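Local structure of macrophage migration inhibitory factor (6LR3) at residues 4-9 and 21-26; 28-33 and 74-79; 102-107 and 114-119. The protein belongs to the macrophage migration inhibitory factor family, whose members are small alpha/beta proteins that assemble as trimers. One frame throughout, in Å; residues are numbered along the deposited sequence.

Contact 1 of 3, residues 4-9 and 21-26; sequences ITVNTN and AALTNM
Leu23 meets Ile4 and Val6 with methyl groups alone, so neither a ring face nor an amide edge enters the contact. The side-chain amide of Asn7 lies on the other side of the strand, where its OD1 and ND2 are hydrogen-bonded to Arg43 and to the backbone of Phe59. On the helix side everything converges on one atom: CD2 of Leu23 sits 3.8 Å from CG2 of Ile4, and it is also 3.8 Å from CG2 of Val6. Ile4 presents this branch at a slant to the leucine, whereas Val6 and Leu23 approach end on, tip to tip. The leucine reaches the strand because its CG stands anti to the backbone N (chi1 -173°). Strand 3-8 and helix 19-31 are the first two elements of a beta-alpha-beta unit that strand 39-43 completes, and Leu23 also touches Val40 of that last strand. Ile4 and Val6, two residues apart, point to the helix-covered face of the sheet, while Thr5 between them points away. Met83 and Phe84 of helix 70-88 cover Leu23 and Val6 respectively, and Val62 of strand 58-64 lies against Ile4.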
ATOM      1  N   ILE B   4       2.365 -10.436  -0.449  1.00 13.47           N
ATOM      2  CA  ILE B   4       1.840 -10.321  -1.824  1.00 13.10           C
ATOM      3  C   ILE B   4       0.506  -9.607  -1.733  1.00 13.65           C
ATOM      4  O   ILE B   4      -0.398 -10.136  -1.101  1.00 13.88           O
ATOM      5  CB  ILE B   4       1.649 -11.697  -2.489  1.00 16.04           C
ATOM      6  CG1 ILE B   4       2.785 -12.685  -2.214  1.00 16.67           C
ATOM      7  CG2 ILE B   4       1.418 -11.484  -3.996  1.00 15.56           C
ATOM      8  CD1 ILE B   4       4.162 -12.165  -2.562  1.00 18.40           C
ATOM      9  N   THR B   5       0.399  -8.453  -2.345  1.00 13.04           N
ATOM     10  CA  THR B   5      -0.838  -7.646  -2.375  1.00 12.99           C
ATOM     11  C   THR B   5      -1.365  -7.677  -3.794  1.00 13.52           C
ATOM     12  O   THR B   5      -0.611  -7.374  -4.720  1.00 13.66           O
ATOM     13  CB  THR B   5      -0.582  -6.225  -1.877  1.00 13.88           C
ATOM     14  OG1 THR B   5       0.032  -6.327  -0.578  1.00 14.75           O
ATOM     15  CG2 THR B   5      -1.865  -5.425  -1.830  1.00 15.44           C
ATOM     16  N   VAL B   6      -2.608  -8.086  -3.958  1.00 13.18           N
ATOM     17  CA  VAL B   6      -3.244  -8.176  -5.292  1.00 12.85           C
ATOM     18  C   VAL B   6      -4.405  -7.188  -5.312  1.00 12.60           C
ATOM     19  O   VAL B   6      -5.357  -7.394  -4.557  1.00 14.12           O
ATOM     20  CB  VAL B   6      -3.699  -9.601  -5.601  1.00 13.58           C
ATOM     21  CG1 VAL B   6      -4.396  -9.680  -6.930  1.00 13.57           C
ATOM     22  CG2 VAL B   6      -2.514 -10.559  -5.586  1.00 14.73           C
ATOM     23  N   ASN B   7      -4.283  -6.141  -6.122  1.00 11.58           N
ATOM     24  CA  ASN B   7      -5.360  -5.141  -6.319  1.00 12.15           C
ATOM     25  C   ASN B   7      -6.009  -5.452  -7.669  1.00 12.90           C
ATOM     26  O   ASN B   7      -5.362  -5.293  -8.702  1.00 13.41           O
ATOM     27  CB  ASN B   7      -4.823  -3.715  -6.299  1.00 13.02           C
ATOM     28  CG  ASN B   7      -4.055  -3.427  -5.034  1.00 14.33           C
ATOM     29  OD1 ASN B   7      -4.666  -3.241  -3.968  1.00 14.68           O
ATOM     30  ND2 ASN B   7      -2.721  -3.442  -5.113  1.00 14.71           N
ATOM     31  N   THR B   8      -7.248  -5.916  -7.668  1.00 13.07           N
ATOM     32  CA  THR B   8      -7.927  -6.270  -8.935  1.00 13.08           C
ATOM     33  C   THR B   8      -9.369  -5.803  -8.897  1.00 13.59           C
ATOM     34  O   THR B   8      -9.993  -5.840  -7.836  1.00 12.64           O
ATOM     35  CB  THR B   8      -7.814  -7.772  -9.217  1.00 13.99           C
ATOM     36  OG1 THR B   8      -8.385  -7.985 -10.520  1.00 13.17           O
ATOM     37  CG2 THR B   8      -8.509  -8.623  -8.152  1.00 13.26           C
ATOM     38  N   ASN B   9      -9.876  -5.416 -10.061  1.00 12.76           N
ATOM     39  CA  ASN B   9     -11.306  -5.094 -10.242  1.00 14.58           C
ATOM     40  C   ASN B   9     -12.092  -6.371 -10.509  1.00 15.20           C
ATOM     41  O   ASN B   9     -13.315  -6.295 -10.528  1.00 17.08           O
ATOM     42  CB  ASN B   9     -11.549  -4.041 -11.306  1.00 13.82           C
ATOM     43  CG  ASN B   9     -11.004  -4.413 -12.652  1.00 16.93           C
ATOM     44  OD1 ASN B   9     -10.313  -5.419 -12.793  1.00 17.32           O
ATOM     45  ND2 ASN B   9     -11.343  -3.610 -13.664  1.00 17.06           N
ATOM     46  N   ALA B  21      -4.260 -19.314  -1.396  1.00 14.25           N
ATOM     47  CA  ALA B  21      -3.474 -20.508  -1.012  1.00 14.56           C
ATOM     48  C   ALA B  21      -2.486 -20.848  -2.113  1.00 15.09           C
ATOM     49  O   ALA B  21      -1.317 -21.141  -1.818  1.00 14.17           O
ATOM     50  CB  ALA B  21      -4.401 -21.671  -0.726  1.00 15.82           C
ATOM     51  N   ALA B  22      -2.923 -20.825  -3.369  1.00 14.46           N
ATOM     52  CA  ALA B  22      -2.071 -21.210  -4.514  1.00 13.63           C
ATOM     53  C   ALA B  22      -0.958 -20.182  -4.653  1.00 14.25           C
ATOM     54  O   ALA B  22       0.203 -20.575  -4.874  1.00 15.51           O
ATOM     55  CB  ALA B  22      -2.882 -21.333  -5.790  1.00 13.94           C
ATOM     56  N   LEU B  23      -1.298 -18.905  -4.526  1.00 15.42           N
ATOM     57  CA  LEU B  23      -0.308 -17.816  -4.636  1.00 15.30           C
ATOM     58  C   LEU B  23       0.659 -17.909  -3.480  1.00 14.02           C
ATOM     59  O   LEU B  23       1.861 -17.746  -3.713  1.00 15.85           O
ATOM     60  CB  LEU B  23      -1.066 -16.486  -4.698  1.00 16.70           C
ATOM     61  CG  LEU B  23      -0.238 -15.254  -4.981  1.00 19.56           C
ATOM     62  CD1 LEU B  23       0.591 -15.452  -6.221  1.00 19.99           C
ATOM     63  CD2 LEU B  23      -1.166 -14.065  -5.143  1.00 20.47           C
ATOM     64  N   THR B  24       0.167 -18.193  -2.268  1.00 14.13           N
ATOM     65  CA  THR B  24       1.017 -18.398  -1.084  1.00 14.16           C
ATOM     66  C   THR B  24       2.054 -19.465  -1.406  1.00 15.38           C
ATOM     67  O   THR B  24       3.241 -19.226  -1.193  1.00 13.36           O
ATOM     68  CB  THR B  24       0.204 -18.822   0.144  1.00 14.02           C
ATOM     69  OG1 THR B  24      -0.651 -17.738   0.524  1.00 14.69           O
ATOM     70  CG2 THR B  24       1.098 -19.160   1.306  1.00 13.97           C
ATOM     71  N   ASN B  25       1.604 -20.614  -1.883  1.00 16.18           N
ATOM     72  CA  ASN B  25       2.497 -21.773  -2.139  1.00 16.89           C
ATOM     73  C   ASN B  25       3.494 -21.398  -3.235  1.00 16.39           C
ATOM     74  O   ASN B  25       4.675 -21.668  -3.075  1.00 16.43           O
ATOM     75  CB  ASN B  25       1.689 -23.012  -2.508  1.00 16.86           C
ATOM     76  CG  ASN B  25       0.983 -23.580  -1.279  1.00 18.71           C
ATOM     77  OD1 ASN B  25       1.373 -23.271  -0.160  1.00 20.67           O
ATOM     78  ND2 ASN B  25      -0.128 -24.270  -1.473  1.00 21.48           N
ATOM     79  N   MET B  26       3.027 -20.790  -4.299  1.00 16.50           N
ATOM     80  CA  MET B  26       3.889 -20.514  -5.459  1.00 17.58           C
ATOM     81  C   MET B  26       4.962 -19.509  -5.045  1.00 16.85           C
ATOM     82  O   MET B  26       6.145 -19.718  -5.390  1.00 16.20           O
ATOM     83  CB  MET B  26       3.074 -19.979  -6.642  1.00 19.77           C
ATOM     84  CG  MET B  26       3.868 -19.921  -7.919  1.00 27.95           C
ATOM     85  SD  MET B  26       2.961 -19.030  -9.204  1.00 39.04           S
ATOM     86  CE  MET B  26       3.261 -17.357  -8.640  1.00 33.81           C
TER

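Contact 2 of 3, residues 28-33 and 74-79; sequences TKALQK and LAMARD
Met76 gives up the most surface here, lying between Ala30 and Leu31 at the C-terminal end of helix 19-31. Its CG sits 3.8 Å from the CB of Ala30, and its SD is still within 4.0 Å of that same methyl group. A turn about the CG-SD bond (chi3 -70°) brings the CE methyl 3.8 Å from CD2 of Leu31. The tightest approach is that of SD to Leu31 CD2, at 3.4 Å. The two longer side chains run across each other at about a right angle, with the thioether crossing one leucine branch.

The CB of Ala30 points toward helix 70-88, and its small side chain is consistent with the close approach of the backbones, the CA atoms of Ala30 and Met76 being 6.8 Å apart. Leu31 does not start in that direction; only the end of its side chain swings in, while the same side chain also packs on Val62 and Cys64 of strand 58-64. Met76 in turn rests on Phe99 of strand 95-101. The contact thus joins the two helices that lie side by side on one face of the four-stranded sheet.

Just past it the helix ends at Leu31, and Gln32 follows with positive phi. Its side chain folds back, NE2 donating to Lys29 O at 2.8 Å in a nearly straight bond, approaching one lone pair of the oxygen within the plane of its carbonyl. Arg67 binds the carbonyl oxygens of Leu31 and Gln32.

Between the helices themselves the chemistry is wholly apolar. Carbon and sulfur surfaces meet without directional bonds, so the fit depends on shape, and the bent methionine chain lies along the alanine and across the leucine.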
ATOM      1  N   THR B  28       5.968 -18.767  -1.909  1.00 15.93           N
ATOM      2  CA  THR B  28       6.839 -19.356  -0.860  1.00 15.58           C
ATOM      3  C   THR B  28       7.999 -20.070  -1.541  1.00 16.79           C
ATOM      4  O   THR B  28       9.175 -19.867  -1.129  1.00 16.98           O
ATOM      5  CB  THR B  28       6.058 -20.322   0.031  1.00 17.98           C
ATOM      6  OG1 THR B  28       5.158 -19.491   0.770  1.00 18.77           O
ATOM      7  CG2 THR B  28       6.942 -21.109   0.968  1.00 19.16           C
ATOM      8  N   LYS B  29       7.681 -20.867  -2.559  1.00 17.18           N
ATOM      9  CA  LYS B  29       8.722 -21.618  -3.312  1.00 19.09           C
ATOM     10  C   LYS B  29       9.615 -20.626  -4.046  1.00 19.32           C
ATOM     11  O   LYS B  29      10.845 -20.774  -3.982  1.00 21.03           O
ATOM     12  CB  LYS B  29       8.081 -22.595  -4.288  1.00 21.36           C
ATOM     13  CG  LYS B  29       7.395 -23.763  -3.601  1.00 31.78           C
ATOM     14  CD  LYS B  29       6.917 -24.800  -4.596  1.00 36.15           C
ATOM     15  CE  LYS B  29       5.492 -25.321  -4.416  1.00 43.12           C
ATOM     16  NZ  LYS B  29       5.296 -25.953  -3.092  1.00 43.41           N
ATOM     17  N   ALA B  30       9.026 -19.645  -4.742  1.00 17.05           N
ATOM     18  CA  ALA B  30       9.798 -18.696  -5.565  1.00 17.41           C
ATOM     19  C   ALA B  30      10.738 -17.873  -4.692  1.00 17.77           C
ATOM     20  O   ALA B  30      11.878 -17.675  -5.099  1.00 19.23           O
ATOM     21  CB  ALA B  30       8.873 -17.834  -6.386  1.00 18.45           C
ATOM     22  N   LEU B  31      10.276 -17.367  -3.559  1.00 17.30           N
ATOM     23  CA  LEU B  31      11.066 -16.450  -2.701  1.00 17.19           C
ATOM     24  C   LEU B  31      11.927 -17.236  -1.710  1.00 18.45           C
ATOM     25  O   LEU B  31      12.754 -16.611  -1.066  1.00 17.13           O
ATOM     26  CB  LEU B  31      10.124 -15.512  -1.945  1.00 16.21           C
ATOM     27  CG  LEU B  31       9.410 -14.515  -2.869  1.00 16.65           C
ATOM     28  CD1 LEU B  31       8.323 -13.751  -2.126  1.00 16.62           C
ATOM     29  CD2 LEU B  31      10.373 -13.521  -3.470  1.00 17.73           C
ATOM     30  N   GLN B  32      11.716 -18.562  -1.588  1.00 18.82           N
ATOM     31  CA  GLN B  32      12.443 -19.394  -0.593  1.00 20.85           C
ATOM     32  C   GLN B  32      12.398 -18.703   0.763  1.00 20.44           C
ATOM     33  O   GLN B  32      13.460 -18.496   1.415  1.00 20.21           O
ATOM     34  CB  GLN B  32      13.884 -19.619  -1.063  1.00 24.34           C
ATOM     35  CG  GLN B  32      13.969 -20.393  -2.362  1.00 31.01           C
ATOM     36  CD  GLN B  32      13.800 -21.852  -2.094  1.00 45.67           C
ATOM     37  OE1 GLN B  32      14.736 -22.481  -1.562  1.00 47.62           O
ATOM     38  NE2 GLN B  32      12.612 -22.380  -2.445  1.00 59.42           N
ATOM     39  N   LYS B  33      11.187 -18.410   1.221  1.00 18.50           N
ATOM     40  CA  LYS B  33      10.919 -17.846   2.560  1.00 20.30           C
ATOM     41  C   LYS B  33       9.992 -18.807   3.274  1.00 19.17           C
ATOM     42  O   LYS B  33       9.237 -19.553   2.620  1.00 18.20           O
ATOM     43  CB  LYS B  33      10.271 -16.459   2.407  1.00 21.26           C
ATOM     44  CG  LYS B  33      11.217 -15.387   1.918  1.00 23.88           C
ATOM     45  CD  LYS B  33      12.175 -14.968   3.025  1.00 26.00           C
ATOM     46  CE  LYS B  33      13.015 -13.814   2.564  1.00 29.40           C
ATOM     47  NZ  LYS B  33      13.915 -13.384   3.645  1.00 31.90           N
ATOM     48  N   LEU B  74      11.682 -10.939 -12.930  1.00 17.78           N
ATOM     49  CA  LEU B  74      11.063 -11.293 -14.222  1.00 18.53           C
ATOM     50  C   LEU B  74      10.440 -12.679 -14.127  1.00 17.39           C
ATOM     51  O   LEU B  74       9.328 -12.846 -14.607  1.00 17.38           O
ATOM     52  CB  LEU B  74      12.100 -11.231 -15.339  1.00 19.42           C
ATOM     53  CG  LEU B  74      11.543 -11.639 -16.702  1.00 21.74           C
ATOM     54  CD1 LEU B  74      10.365 -10.782 -17.096  1.00 22.29           C
ATOM     55  CD2 LEU B  74      12.595 -11.570 -17.772  1.00 22.33           C
ATOM     56  N   ALA B  75      11.138 -13.651 -13.549  1.00 18.02           N
ATOM     57  CA  ALA B  75      10.665 -15.055 -13.456  1.00 18.24           C
ATOM     58  C   ALA B  75       9.384 -15.076 -12.622  1.00 17.77           C
ATOM     59  O   ALA B  75       8.402 -15.727 -13.012  1.00 17.72           O
ATOM     60  CB  ALA B  75      11.729 -15.937 -12.842  1.00 18.74           C
ATOM     61  N   MET B  76       9.380 -14.376 -11.493  1.00 16.77           N
ATOM     62  CA  MET B  76       8.222 -14.361 -10.583  1.00 17.04           C
ATOM     63  C   MET B  76       7.097 -13.607 -11.266  1.00 15.64           C
ATOM     64  O   MET B  76       5.975 -14.057 -11.144  1.00 16.52           O
ATOM     65  CB  MET B  76       8.574 -13.718  -9.250  1.00 18.83           C
ATOM     66  CG  MET B  76       9.391 -14.665  -8.435  1.00 19.75           C
ATOM     67  SD  MET B  76       9.757 -13.999  -6.798  1.00 23.68           S
ATOM     68  CE  MET B  76      10.894 -12.663  -7.100  1.00 23.09           C
ATOM     69  N   ALA B  77       7.375 -12.498 -11.946  1.00 15.10           N
ATOM     70  CA  ALA B  77       6.329 -11.738 -12.649  1.00 16.62           C
ATOM     71  C   ALA B  77       5.613 -12.672 -13.637  1.00 17.09           C
ATOM     72  O   ALA B  77       4.396 -12.679 -13.662  1.00 14.57           O
ATOM     73  CB  ALA B  77       6.908 -10.531 -13.314  1.00 16.66           C
ATOM     74  N   ARG B  78       6.352 -13.417 -14.448  1.00 16.93           N
ATOM     75  CA  ARG B  78       5.763 -14.296 -15.488  1.00 18.97           C
ATOM     76  C   ARG B  78       4.906 -15.355 -14.793  1.00 17.88           C
ATOM     77  O   ARG B  78       3.789 -15.636 -15.279  1.00 16.75           O
ATOM     78  CB  ARG B  78       6.846 -14.858 -16.417  1.00 22.62           C
ATOM     79  CG  ARG B  78       7.519 -13.799 -17.281  1.00 26.92           C
ATOM     80  CD  ARG B  78       8.357 -14.409 -18.414  1.00 36.77           C
ATOM     81  NE  ARG B  78       7.337 -14.947 -19.311  1.00 49.05           N
ATOM     82  CZ  ARG B  78       6.756 -14.311 -20.346  1.00 53.11           C
ATOM     83  NH1 ARG B  78       7.226 -13.141 -20.752  1.00 42.78           N
ATOM     84  NH2 ARG B  78       5.715 -14.861 -20.977  1.00 47.70           N
ATOM     85  N   ASP B  79       5.391 -15.943 -13.702  1.00 17.11           N
ATOM     86  CA  ASP B  79       4.656 -16.994 -12.961  1.00 18.45           C
ATOM     87  C   ASP B  79       3.404 -16.390 -12.336  1.00 15.89           C
ATOM     88  O   ASP B  79       2.357 -17.033 -12.394  1.00 15.93           O
ATOM     89  CB  ASP B  79       5.554 -17.649 -11.926  1.00 20.53           C
ATOM     90  CG  ASP B  79       6.544 -18.629 -12.531  1.00 24.34           C
ATOM     91  OD1 ASP B  79       6.376 -18.989 -13.726  1.00 26.05           O
ATOM     92  OD2 ASP B  79       7.466 -18.989 -11.820  1.00 23.84           O
TER

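Contact 3 of 3, residues 102-107 and 114-119; sequences VPALFC and HDVSIE
His114 reaches across to Ala104 and Cys107 with CB and the ND1 side of its ring. CB lies 3.4 Å from Ala104 O and beside the Ala104 methyl group. With CG anti to the carbonyl carbon (chi1 -70°), the ring is carried toward Cys107: CG has the carbonyl oxygen of that residue at 3.9 Å, and ND1 donates a 2.8 Å hydrogen bond to this Cys107 O. The oxygen lies close to the ring plane, yet the donor stands well above the carbonyl plane, 63° out of it. CE1 comes 3.7 Å from Cys107 SG, which views the ring obliquely. On the CD2 edge the ring meets its own segment, Glu119 OE2 lying in the ring plane 3.5 Å from CD2. His114 N donates to Ala104 O at 3.2 Å, while the ND1 bond helps fix the rotation of the imidazole. Val116 CG2 packs on Ala104 CB at 4.0 Å, where an Asx turn at Asp115 bends the chain. The contact closes the base of the hairpin formed by strands 107-109 and 112-113. Ile65 packs against Cys107 and His114; Cys107 pairs antiparallel with a strand of the second subunit, whose Asn73, in helix 70-88, donates to Leu105 O.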
ATOM      1  N   VAL B 102      12.479  -4.879   1.058  1.00 15.87           N
ATOM      2  CA  VAL B 102      12.262  -4.422   2.453  1.00 16.37           C
ATOM      3  C   VAL B 102      13.541  -4.639   3.241  1.00 17.14           C
ATOM      4  O   VAL B 102      14.045  -5.746   3.267  1.00 16.63           O
ATOM      5  CB  VAL B 102      11.094  -5.175   3.092  1.00 16.10           C
ATOM      6  CG1 VAL B 102      10.891  -4.705   4.537  1.00 15.78           C
ATOM      7  CG2 VAL B 102       9.847  -5.032   2.252  1.00 17.02           C
ATOM      8  N   PRO B 103      14.095  -3.605   3.883  1.00 18.12           N
ATOM      9  CA  PRO B 103      15.268  -3.801   4.732  1.00 18.14           C
ATOM     10  C   PRO B 103      14.942  -4.641   5.968  1.00 18.47           C
ATOM     11  O   PRO B 103      13.959  -4.412   6.608  1.00 16.18           O
ATOM     12  CB  PRO B 103      15.693  -2.381   5.148  1.00 19.07           C
ATOM     13  CG  PRO B 103      14.947  -1.477   4.190  1.00 20.25           C
ATOM     14  CD  PRO B 103      13.648  -2.209   3.865  1.00 18.97           C
ATOM     15  N   ALA B 104      15.855  -5.561   6.304  1.00 16.35           N
ATOM     16  CA  ALA B 104      15.718  -6.478   7.458  1.00 17.09           C
ATOM     17  C   ALA B 104      15.463  -5.674   8.742  1.00 14.72           C
ATOM     18  O   ALA B 104      14.660  -6.123   9.548  1.00 15.81           O
ATOM     19  CB  ALA B 104      16.973  -7.314   7.591  1.00 19.37           C
ATOM     20  N   LEU B 105      16.138  -4.554   8.956  1.00 14.90           N
ATOM     21  CA  LEU B 105      16.044  -3.799  10.220  1.00 15.93           C
ATOM     22  C   LEU B 105      14.893  -2.796  10.145  1.00 15.96           C
ATOM     23  O   LEU B 105      14.728  -2.050  11.109  1.00 16.64           O
ATOM     24  CB  LEU B 105      17.376  -3.107  10.528  1.00 15.98           C
ATOM     25  CG  LEU B 105      18.526  -4.084  10.788  1.00 18.09           C
ATOM     26  CD1 LEU B 105      19.787  -3.287  11.104  1.00 19.62           C
ATOM     27  CD2 LEU B 105      18.232  -5.015  11.911  1.00 21.23           C
ATOM     28  N   PHE B 106      14.102  -2.838   9.075  1.00 13.99           N
ATOM     29  CA  PHE B 106      12.900  -1.978   8.921  1.00 14.89           C
ATOM     30  C   PHE B 106      11.658  -2.862   8.863  1.00 14.14           C
ATOM     31  O   PHE B 106      10.600  -2.436   8.372  1.00 15.07           O
ATOM     32  CB  PHE B 106      13.054  -1.075   7.695  1.00 15.33           C
ATOM     33  CG  PHE B 106      13.919   0.124   7.983  1.00 15.95           C
ATOM     34  CD1 PHE B 106      15.264  -0.023   8.280  1.00 17.92           C
ATOM     35  CD2 PHE B 106      13.372   1.393   8.025  1.00 17.47           C
ATOM     36  CE1 PHE B 106      16.036   1.083   8.592  1.00 19.18           C
ATOM     37  CE2 PHE B 106      14.148   2.494   8.333  1.00 19.11           C
ATOM     38  CZ  PHE B 106      15.484   2.344   8.604  1.00 18.31           C
ATOM     39  N   CYS B 107      11.746  -4.064   9.399  1.00 13.76           N
ATOM     40  CA  CYS B 107      10.601  -4.985   9.378  1.00 14.32           C
ATOM     41  C   CYS B 107      10.668  -5.872  10.615  1.00 14.78           C
ATOM     42  O   CYS B 107      11.726  -6.485  10.882  1.00 16.78           O
ATOM     43  CB  CYS B 107      10.615  -5.797   8.105  1.00 14.57           C
ATOM     44  SG  CYS B 107       9.129  -6.798   7.962  1.00 19.20           S
ATOM     45  N   HIS B 114      14.391  -8.394  11.722  1.00 18.93           N
ATOM     46  CA  HIS B 114      14.971  -9.542  10.993  1.00 22.43           C
ATOM     47  C   HIS B 114      16.486  -9.483  11.084  1.00 25.44           C
ATOM     48  O   HIS B 114      17.071  -8.406  11.082  1.00 24.55           O
ATOM     49  CB  HIS B 114      14.445  -9.562   9.575  1.00 20.50           C
ATOM     50  CG  HIS B 114      13.010  -9.926   9.527  1.00 22.74           C
ATOM     51  ND1 HIS B 114      12.010  -9.024   9.859  1.00 24.66           N
ATOM     52  CD2 HIS B 114      12.398 -11.101   9.259  1.00 23.13           C
ATOM     53  CE1 HIS B 114      10.841  -9.598   9.729  1.00 23.30           C
ATOM     54  NE2 HIS B 114      11.050 -10.890   9.349  1.00 23.97           N
ATOM     55  N   ASP B 115      17.107 -10.638  10.921  1.00 30.76           N
ATOM     56  CA  ASP B 115      18.576 -10.823  10.819  1.00 36.38           C
ATOM     57  C   ASP B 115      18.945 -10.893   9.334  1.00 34.41           C
ATOM     58  O   ASP B 115      18.596 -11.900   8.681  1.00 38.22           O
ATOM     59  CB  ASP B 115      18.981 -12.092  11.568  1.00 40.82           C
ATOM     60  CG  ASP B 115      20.481 -12.332  11.671  1.00 45.44           C
ATOM     61  OD1 ASP B 115      21.196 -12.023  10.708  1.00 54.65           O
ATOM     62  OD2 ASP B 115      20.953 -12.746  12.772  1.00 47.27           O
ATOM     63  N   VAL B 116      19.597  -9.846   8.855  1.00 34.01           N
ATOM     64  CA  VAL B 116      20.159  -9.741   7.473  1.00 41.72           C
ATOM     65  C   VAL B 116      20.753 -11.075   7.003  1.00 39.98           C
ATOM     66  O   VAL B 116      20.544 -11.412   5.820  1.00 40.22           O
ATOM     67  CB  VAL B 116      21.246  -8.653   7.339  1.00 47.32           C
ATOM     68  CG1 VAL B 116      21.483  -8.345   5.867  1.00 49.58           C
ATOM     69  CG2 VAL B 116      20.962  -7.370   8.114  1.00 52.39           C
ATOM     70  N   SER B 117      21.510 -11.777   7.851  1.00 44.86           N
ATOM     71  CA  SER B 117      22.233 -13.010   7.454  1.00 46.89           C
ATOM     72  C   SER B 117      21.265 -14.179   7.272  1.00 47.91           C
ATOM     73  O   SER B 117      21.588 -15.076   6.458  1.00 49.22           O
ATOM     74  CB  SER B 117      23.282 -13.338   8.453  1.00 45.64           C
ATOM     75  OG  SER B 117      24.166 -12.249   8.524  1.00 49.64           O
ATOM     76  N   ILE B 118      20.160 -14.210   8.028  1.00 42.52           N
ATOM     77  CA  ILE B 118      19.127 -15.287   7.907  1.00 44.46           C
ATOM     78  C   ILE B 118      18.296 -14.988   6.652  1.00 42.95           C
ATOM     79  O   ILE B 118      17.836 -15.940   6.004  1.00 43.87           O
ATOM     80  CB  ILE B 118      18.221 -15.396   9.157  1.00 42.01           C
ATOM     81  CG1 ILE B 118      19.005 -15.603  10.461  1.00 42.99           C
ATOM     82  CG2 ILE B 118      17.161 -16.485   8.964  1.00 40.76           C
ATOM     83  CD1 ILE B 118      19.039 -17.041  10.948  1.00 41.57           C
ATOM     84  N   GLU B 119      18.113 -13.707   6.311  1.00 41.48           N
ATOM     85  CA  GLU B 119      17.140 -13.285   5.263  1.00 41.65           C
ATOM     86  C   GLU B 119      17.796 -13.248   3.868  1.00 43.86           C
ATOM     87  O   GLU B 119      19.005 -13.077   3.643  1.00 49.00           O
ATOM     88  CB  GLU B 119      16.519 -11.937   5.652  1.00 36.70           C
ATOM     89  CG  GLU B 119      15.740 -11.978   6.967  1.00 35.13           C
ATOM     90  CD  GLU B 119      14.566 -12.953   6.982  1.00 36.77           C
ATOM     91  OE1 GLU B 119      13.858 -13.042   5.951  1.00 37.27           O
ATOM     92  OE2 GLU B 119      14.379 -13.655   8.007  1.00 38.80           O
TER

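Overall arrangement
From the N terminus, contact 1 closes the loop between strand 3-8 and helix 19-31. Contact 2 starts at the end of that same helix and closes a much longer excursion, through strands 39-43, 48-50 and 58-64, onto helix 70-88. Contact 3 shuts the C-terminal hairpin. The three follow one another in series, none nested or crossing. Contacts 1 and 2 have centres about 12 Å apart and touch through Met26 and Asp79; contact 1 fixes helix 19-31 to the sheet and contact 2 sets helix 70-88 against that helix. Contact 3 lies about 19 Å from contact 2, centre to centre, but Lys33 and Glu119 join them by a salt bridge, modelled too close to trust in detail.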